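Local atomic coordinates of shikimate kinase (Bacteroides thetaiotaomicron, PDB entry 3VAA), a protein that probably catalyses the magnesium-dependent transfer of phosphate from ATP to the 3-hydroxyl group of shikimate, the fifth step of the pathway to chorismate. Residues D110-E113 against F114-T118; H89-A92 against E93-N96; A78-R81 against E82-N86. All coordinates share one frame; numbering follows the deposited sequence.

Contact 1 (D110-E113 against F114-T118); sequences DNME and FMNRT
The guanidinium group of Arg-117 reaches back over one helical turn and lies across the extended side chain of Glu-113, NH1 standing 3.0 Å from Glu-113 OE2 in a salt bridge. The two flat groups are well twisted, their planes 56° apart, although the carboxylate approaches the guanidinium at its edge. Arg-117 gets there because its chain folds at chi3 (-54°), which turns the charged end toward the start of the helix. Asp-110, its side chain crossing that of Arg-117 at about a right angle, adds a long salt bridge, OD2 3.9 Å from Arg-117 NH2, also near the guanidinium plane. Two acidic groups thus share one arginine, a network that would probably steady its charge at the surface of helix 111-118. This short helix precedes strand 120-125 of the parallel sheet in the shikimate kinase fold. Asp-110 stands at the N-cap position without a capping bond from its side chain; the Asp-110 carbonyl O receives the first i to i+4 bond, from Phe-114 N at 2.7 Å. On the buried flank the methyl groups Met-112 CE and Met-115 CE meet at 3.6 Å, and both side chains touch Thr-31 and Thr-121 of the sheet. Thr-118 CG2 sits over one face of the Phe-114 ring near its rim, while Thr-118 OG1 donates to Phe-114 O at 3.0 Å. That carbonyl also accepts from Thr-118 N, so backbone and side chain of one threonine grip it together.

Contact 2 (H89-A92 against E93-N96); sequences HEVA and EFEN
Glu-93, in the modelled conformer, one of two, folds its side chain back along the C-terminal part of helix 68-91, CG lying 3.5 Å from the carbonyl O of His-89. A water donates to His-89 O at 2.8 Å; with Glu-93 CG anti to its own carbonyl carbon (chi1 -58°), as in this conformer, the same water would also donate to Glu-93 OE2 and link the two residues. Glu-93 N bonds to Glu-90 O (3.2 Å), and Phe-94 N to Val-91 O at 3.0 Å, closing a type I beta turn from Val-91 to Phe-94. The turn carries the chain on from the helix and starts the connection to strand 97-100, part of a helix-to-strand link in the parallel alpha/beta fold. From Phe-94 the ring turns back against the helix end, one face set against the backbone: Val-91 CA makes a CH-pi contact, 3.9 Å from the ring centroid and 20° off the ring normal. Glu-90 O lies over the same face. The side chain of Val-91 meets the ring obliquely, CG1 touching Phe-94 CE2 at 3.8 Å, and also packs against Leu-56 and Tyr-59 of helix 56-64. Beyond the ring, Phe-94 O accepts a bond from Arg-27, and Asn-96 OD1 accepts one from Val-26 N, which ties the connection to the chain entering strand 27-31.

Contact 3 (A78-R81 against E82-N86); sequences AGFR and ELERN
Arg-81 and Glu-84 run side by side and point the same way, one helical turn apart, with the guanidinium and carboxylate planes 34° from parallel. Their salt bridge is a fairly straight hydrogen bond from Arg-81 NH1 to Glu-84 OE1, 2.9 Å long with an angle of 161° at the hydrogen. The oxygen is met on its syn side and lies almost exactly in the guanidinium plane, at the edge of the group. Arg-81 bends at chi2 (-61°) to come alongside, whereas Glu-84 stays extended beyond CG. Two waters reinforce the pair: one accepts from Arg-81 NH1 and donates to Glu-84 OE2, the other donates to Arg-81 O and to Glu-84 OE1. Both carboxylate oxygens are thus engaged, and the rotation of the carboxylate is probably restrained. Beside this polar pair the Phe-80 ring is oblique to the Glu-84 carboxylate, Phe-80 CE2 lying 4.2 Å from Glu-84 OE2. The ring also touches Leu-83, whose CD1 is 4.1 Å from Phe-80 CE1, and Leu-83 continues onto Ile-60 and Phe-64 of helix 56-64. Backbone bonds hold the same turn, among them Glu-84 N to Phe-80 O at 2.9 Å. Glu-84, whose side chain lies about 4 Å from that of Asp-57, probably helps to orient Arg-81 as a second-shell partner; Asp-57 and Arg-81 are both predicted to bind substrate, consistent with the shikimate pocket of this kinase family.

Followed from the N terminus, contact 3 (78-86) comes first, midway along helix 68-91, and contact 2 (89-96) follows at the end of that helix, where the chain turns toward strand 97-100. Contact 1 (110-118) comes later, on helix 111-118 before strand 120-125. Each is local, closing a helical turn or the turn at a helix end; the three stand in series, and none encloses or crosses another. In space, contacts 1 and 2 meet as Phe-114 stacks on His-89 and touches Ala-92, while contact 1 reaches contact 3 through Asn-111 against Arg-85. Helix 111-118 therefore packs against helix 68-91 and the turn after it, beside the central parallel sheet.

Contact 1 (D110-E113 against F114-T118)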
loop_
_atom_site.group_PDB
_atom_site.type_symbol
_atom_site.label_atom_id
_atom_site.label_comp_id
_atom_site.label_asym_id
_atom_site.label_seq_id
_atom_site.Cartn_x
_atom_site.Cartn_y
_atom_site.Cartn_z
ATOM N N ASP A 110 13.416 -8.907 3.693
ATOM C CA ASP A 110 14.029 -7.573 3.753
ATOM C C ASP A 110 13.235 -6.650 2.815
ATOM O O ASP A 110 13.785 -5.710 2.237
ATOM C CB ASP A 110 15.494 -7.627 3.284
ATOM C CG ASP A 110 15.643 -8.160 1.855
ATOM O OD1 ASP A 110 14.691 -8.801 1.337
ATOM O OD2 ASP A 110 16.735 -7.949 1.259
ATOM N N ASN A 111 11.935 -6.899 2.685
ATOM C CA ASN A 111 11.112 -6.166 1.703
ATOM C C ASN A 111 11.202 -4.645 1.806
ATOM O O ASN A 111 11.299 -3.970 0.785
ATOM C CB ASN A 111 9.649 -6.599 1.805
ATOM C CG ASN A 111 9.386 -8.017 1.263
ATOM O OD1 ASN A 111 10.263 -8.683 0.697
ATOM N ND2 ASN A 111 8.140 -8.480 1.442
ATOM N N MET A 112 11.157 -4.110 3.025
ATOM C CA MET A 112 11.201 -2.654 3.191
ATOM C C MET A 112 12.584 -2.131 2.836
ATOM O O MET A 112 12.711 -1.149 2.114
ATOM C CB MET A 112 10.806 -2.219 4.601
ATOM C CG MET A 112 10.730 -0.667 4.781
ATOM S SD MET A 112 9.595 0.166 3.638
ATOM C CE MET A 112 8.416 -1.012 3.827
ATOM N N GLU A 113 13.620 -2.812 3.315
ATOM C CA GLU A 113 14.987 -2.411 3.042
ATOM C C GLU A 113 15.239 -2.485 1.528
ATOM O O GLU A 113 15.899 -1.613 0.946
ATOM C CB GLU A 113 15.932 -3.308 3.835
ATOM C CG GLU A 113 17.399 -3.116 3.599
ATOM C CD GLU A 113 18.214 -4.189 4.312
ATOM O OE1 GLU A 113 18.483 -4.034 5.520
ATOM O OE2 GLU A 113 18.582 -5.190 3.658
ATOM N N PHE A 114 14.680 -3.514 0.891
ATOM C CA PHE A 114 14.831 -3.710 -0.543
ATOM C C PHE A 114 14.152 -2.612 -1.347
ATOM O O PHE A 114 14.749 -2.027 -2.270
ATOM C CB PHE A 114 14.355 -5.106 -0.928
ATOM C CG PHE A 114 14.352 -5.354 -2.404
ATOM C CD1 PHE A 114 15.536 -5.620 -3.075
ATOM C CD2 PHE A 114 13.168 -5.348 -3.108
ATOM C CE1 PHE A 114 15.530 -5.845 -4.455
ATOM C CE2 PHE A 114 13.136 -5.578 -4.477
ATOM C CZ PHE A 114 14.327 -5.838 -5.150
ATOM N N MET A 115 12.927 -2.278 -0.971
ATOM C CA MET A 115 12.223 -1.186 -1.610
ATOM C C MET A 115 13.009 0.130 -1.408
ATOM O O MET A 115 13.177 0.898 -2.355
ATOM C CB MET A 115 10.803 -1.066 -1.056
ATOM C CG MET A 115 9.876 -2.125 -1.602
ATOM S SD MET A 115 8.155 -1.909 -1.133
ATOM C CE MET A 115 8.124 -2.541 0.526
ATOM N N ASN A 116 13.508 0.371 -0.194
ATOM C CA ASN A 116 14.288 1.585 0.051
ATOM C C ASN A 116 15.504 1.703 -0.889
ATOM O O ASN A 116 15.794 2.786 -1.391
ATOM C CB ASN A 116 14.720 1.693 1.530
ATOM C CG ASN A 116 13.634 2.295 2.429
ATOM O OD1 ASN A 116 12.855 3.141 1.994
ATOM N ND2 ASN A 116 13.647 1.925 3.703
ATOM N N ARG A 117 16.195 0.593 -1.127
ATOM C CA ARG A 117 17.382 0.575 -1.998
ATOM C C ARG A 117 17.077 0.703 -3.481
ATOM O O ARG A 117 17.907 1.215 -4.235
ATOM C CB ARG A 117 18.174 -0.724 -1.842
ATOM C CG ARG A 117 18.772 -0.980 -0.483
ATOM C CD ARG A 117 19.869 -2.064 -0.569
ATOM N NE ARG A 117 19.413 -3.311 -1.185
ATOM C CZ ARG A 117 18.897 -4.346 -0.524
ATOM N NH1 ARG A 117 18.740 -4.305 0.795
ATOM N NH2 ARG A 117 18.521 -5.431 -1.191
ATOM N N THR A 118 15.910 0.240 -3.911
ATOM C CA THR A 118 15.588 0.206 -5.345
ATOM C C THR A 118 14.670 1.309 -5.878
ATOM O O THR A 118 14.612 1.510 -7.086
ATOM C CB THR A 118 15.011 -1.150 -5.767
ATOM O OG1 THR A 118 13.805 -1.424 -5.038
ATOM C CG2 THR A 118 16.031 -2.267 -5.501
#

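Contact 2 (H89-A92 against E93-N96)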
loop_
_atom_site.group_PDB
_atom_site.type_symbol
_atom_site.label_atom_id
_atom_site.label_comp_id
_atom_site.label_asym_id
_atom_site.label_seq_id
_atom_site.Cartn_x
_atom_site.Cartn_y
_atom_site.Cartn_z
ATOM N N HIS A 89 10.352 -8.485 -6.089
ATOM C CA HIS A 89 11.634 -8.421 -6.779
ATOM C C HIS A 89 11.489 -8.296 -8.289
ATOM O O HIS A 89 12.313 -7.656 -8.934
ATOM C CB HIS A 89 12.546 -9.578 -6.340
ATOM C CG HIS A 89 13.114 -9.378 -4.976
ATOM N ND1 HIS A 89 14.467 -9.300 -4.741
ATOM C CD2 HIS A 89 12.512 -9.121 -3.789
ATOM C CE1 HIS A 89 14.678 -9.073 -3.456
ATOM N NE2 HIS A 89 13.510 -8.959 -2.853
ATOM N N GLU A 90 10.456 -8.899 -8.854
ATOM C CA GLU A 90 10.208 -8.764 -10.279
ATOM C C GLU A 90 9.782 -7.342 -10.653
ATOM O O GLU A 90 10.323 -6.757 -11.596
ATOM C CB GLU A 90 9.148 -9.754 -10.758
ATOM C CG GLU A 90 9.602 -11.184 -10.783
ATOM C CD GLU A 90 8.698 -12.070 -11.625
ATOM O OE1 GLU A 90 7.706 -11.558 -12.187
ATOM O OE2 GLU A 90 8.962 -13.281 -11.733
ATOM N N VAL A 91 8.813 -6.784 -9.910
ATOM C CA VAL A 91 8.301 -5.446 -10.269
ATOM C C VAL A 91 9.345 -4.384 -9.982
ATOM O O VAL A 91 9.345 -3.322 -10.601
ATOM C CB VAL A 91 6.935 -5.111 -9.591
ATOM C CG1 VAL A 91 5.867 -6.155 -9.999
ATOM C CG2 VAL A 91 7.042 -5.032 -8.088
ATOM N N ALA A 92 10.242 -4.659 -9.053
ATOM C CA ALA A 92 11.299 -3.708 -8.708
ATOM C C ALA A 92 12.293 -3.480 -9.866
ATOM O O ALA A 92 13.097 -2.548 -9.814
ATOM C CB ALA A 92 12.018 -4.164 -7.455
ATOM N N GLU A 93 12.241 -4.329 -10.890
ATOM C CA GLU A 93 13.109 -4.168 -12.050
ATOM C C GLU A 93 12.485 -3.254 -13.103
ATOM O O GLU A 93 13.183 -2.788 -13.990
ATOM C CB GLU A 93 13.495 -5.525 -12.647
ATOM C CG GLU A 93 14.202 -6.426 -11.655
ATOM C CD GLU A 93 14.725 -7.716 -12.272
ATOM O OE1 GLU A 93 14.953 -7.747 -13.496
ATOM O OE2 GLU A 93 14.917 -8.699 -11.524
ATOM N N PHE A 94 11.176 -3.003 -13.010
ATOM C CA PHE A 94 10.509 -2.083 -13.942
ATOM C C PHE A 94 10.988 -0.638 -13.738
ATOM O O PHE A 94 11.279 -0.226 -12.612
ATOM C CB PHE A 94 8.982 -2.114 -13.802
ATOM C CG PHE A 94 8.368 -3.485 -13.919
ATOM C CD1 PHE A 94 8.991 -4.502 -14.632
ATOM C CD2 PHE A 94 7.118 -3.727 -13.373
ATOM C CE1 PHE A 94 8.400 -5.759 -14.745
ATOM C CE2 PHE A 94 6.512 -4.974 -13.502
ATOM C CZ PHE A 94 7.156 -5.990 -14.183
ATOM N N GLU A 95 11.053 0.115 -14.832
ATOM C CA GLU A 95 11.468 1.519 -14.810
ATOM C C GLU A 95 10.286 2.412 -15.179
ATOM O O GLU A 95 9.469 2.037 -16.032
ATOM C CB GLU A 95 12.642 1.737 -15.787
ATOM C CG GLU A 95 13.893 0.962 -15.410
ATOM C CD GLU A 95 15.080 1.239 -16.334
ATOM O OE1 GLU A 95 14.881 1.796 -17.437
ATOM O OE2 GLU A 95 16.215 0.881 -15.952
ATOM N N ASN A 96 10.203 3.588 -14.540
ATOM C CA ASN A 96 9.129 4.567 -14.783
ATOM C C ASN A 96 7.788 3.970 -14.429
ATOM O O ASN A 96 6.964 3.680 -15.296
ATOM C CB ASN A 96 9.176 5.070 -16.215
ATOM C CG ASN A 96 10.426 5.830 -16.492
ATOM O OD1 ASN A 96 10.837 6.654 -15.683
ATOM N ND2 ASN A 96 11.057 5.558 -17.631
HETATM O O HOH W 1 15.044 -7.481 -8.537
#

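Contact 3 (A78-R81 against E82-N86)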
loop_
_atom_site.group_PDB
_atom_site.type_symbol
_atom_site.label_atom_id
_atom_site.label_comp_id
_atom_site.label_asym_id
_atom_site.label_seq_id
_atom_site.Cartn_x
_atom_site.Cartn_y
_atom_site.Cartn_z
ATOM N N ALA A 78 3.122 -18.405 5.133
ATOM C CA ALA A 78 4.537 -18.431 4.766
ATOM C C ALA A 78 4.743 -18.521 3.258
ATOM O O ALA A 78 5.556 -17.810 2.702
ATOM C CB ALA A 78 5.261 -19.588 5.471
ATOM N N GLY A 79 3.988 -19.404 2.604
ATOM C CA GLY A 79 4.116 -19.606 1.169
ATOM C C GLY A 79 3.659 -18.385 0.403
ATOM O O GLY A 79 4.300 -17.983 -0.582
ATOM N N PHE A 80 2.554 -17.782 0.822
ATOM C CA PHE A 80 2.108 -16.576 0.147
ATOM C C PHE A 80 3.124 -15.445 0.295
ATOM O O PHE A 80 3.409 -14.703 -0.676
ATOM C CB PHE A 80 0.750 -16.093 0.635
ATOM C CG PHE A 80 0.327 -14.832 -0.038
ATOM C CD1 PHE A 80 -0.246 -14.872 -1.291
ATOM C CD2 PHE A 80 0.562 -13.606 0.545
ATOM C CE1 PHE A 80 -0.612 -13.711 -1.938
ATOM C CE2 PHE A 80 0.194 -12.432 -0.098
ATOM C CZ PHE A 80 -0.391 -12.492 -1.343
ATOM N N ARG A 81 3.679 -15.284 1.497
ATOM C CA ARG A 81 4.663 -14.212 1.701
ATOM C C ARG A 81 5.942 -14.413 0.874
ATOM O O ARG A 81 6.557 -13.441 0.432
ATOM C CB ARG A 81 4.991 -14.011 3.167
ATOM C CG ARG A 81 3.786 -13.562 4.001
ATOM C CD ARG A 81 3.239 -12.238 3.512
ATOM N NE ARG A 81 2.021 -11.884 4.245
ATOM C CZ ARG A 81 1.240 -10.853 3.966
ATOM N NH1 ARG A 81 1.523 -10.014 2.977
ATOM N NH2 ARG A 81 0.162 -10.632 4.711
ATOM N N GLU A 82 6.346 -15.668 0.690
ATOM C CA GLU A 82 7.506 -15.970 -0.183
ATOM C C GLU A 82 7.196 -15.546 -1.629
ATOM O O GLU A 82 7.999 -14.898 -2.284
ATOM C CB GLU A 82 7.831 -17.453 -0.124
ATOM C CG GLU A 82 9.019 -17.898 -0.960
ATOM C CD GLU A 82 9.211 -19.404 -0.834
ATOM O OE1 GLU A 82 9.827 -19.835 0.146
ATOM O OE2 GLU A 82 8.760 -20.125 -1.716
ATOM N N LEU A 83 6.014 -15.886 -2.126
ATOM C CA LEU A 83 5.690 -15.524 -3.499
ATOM C C LEU A 83 5.542 -14.011 -3.661
ATOM O O LEU A 83 5.956 -13.445 -4.683
ATOM C CB LEU A 83 4.456 -16.276 -3.994
ATOM C CG LEU A 83 3.043 -15.994 -3.663
ATOM C CD1 LEU A 83 2.502 -14.792 -4.444
ATOM C CD2 LEU A 83 2.305 -17.276 -4.072
ATOM N N GLU A 84 4.988 -13.345 -2.645
ATOM C CA GLU A 84 4.866 -11.896 -2.675
ATOM C C GLU A 84 6.251 -11.230 -2.749
ATOM O O GLU A 84 6.474 -10.302 -3.524
ATOM C CB GLU A 84 4.110 -11.413 -1.440
ATOM C CG GLU A 84 3.972 -9.906 -1.312
ATOM C CD GLU A 84 3.212 -9.515 -0.076
ATOM O OE1 GLU A 84 3.622 -9.946 1.043
ATOM O OE2 GLU A 84 2.189 -8.781 -0.225
ATOM N N ARG A 85 7.184 -11.713 -1.926
ATOM C CA ARG A 85 8.552 -11.240 -1.967
ATOM C C ARG A 85 9.157 -11.420 -3.363
ATOM O O ARG A 85 9.778 -10.528 -3.911
ATOM C CB ARG A 85 9.367 -12.017 -0.920
ATOM C CG ARG A 85 10.848 -11.700 -0.846
ATOM C CD ARG A 85 11.670 -12.509 -1.846
ATOM N NE ARG A 85 13.111 -12.291 -1.667
ATOM C CZ ARG A 85 14.033 -12.489 -2.611
ATOM N NH1 ARG A 85 13.691 -12.912 -3.827
ATOM N NH2 ARG A 85 15.297 -12.235 -2.351
ATOM N N ASN A 86 8.979 -12.596 -3.940
ATOM C CA ASN A 86 9.509 -12.854 -5.259
ATOM C C ASN A 86 8.901 -11.933 -6.328
ATOM O O ASN A 86 9.604 -11.445 -7.204
ATOM C CB ASN A 86 9.330 -14.328 -5.627
ATOM C CG ASN A 86 10.177 -15.239 -4.790
ATOM O OD1 ASN A 86 11.259 -14.842 -4.321
ATOM N ND2 ASN A 86 9.749 -16.510 -4.663
HETATM O O HOH W 2 5.341 -19.821 -2.207
HETATM O O HOH W 3 6.387 -10.747 1.485
HETATM O O HOH W 4 0.372 -7.717 1.831
#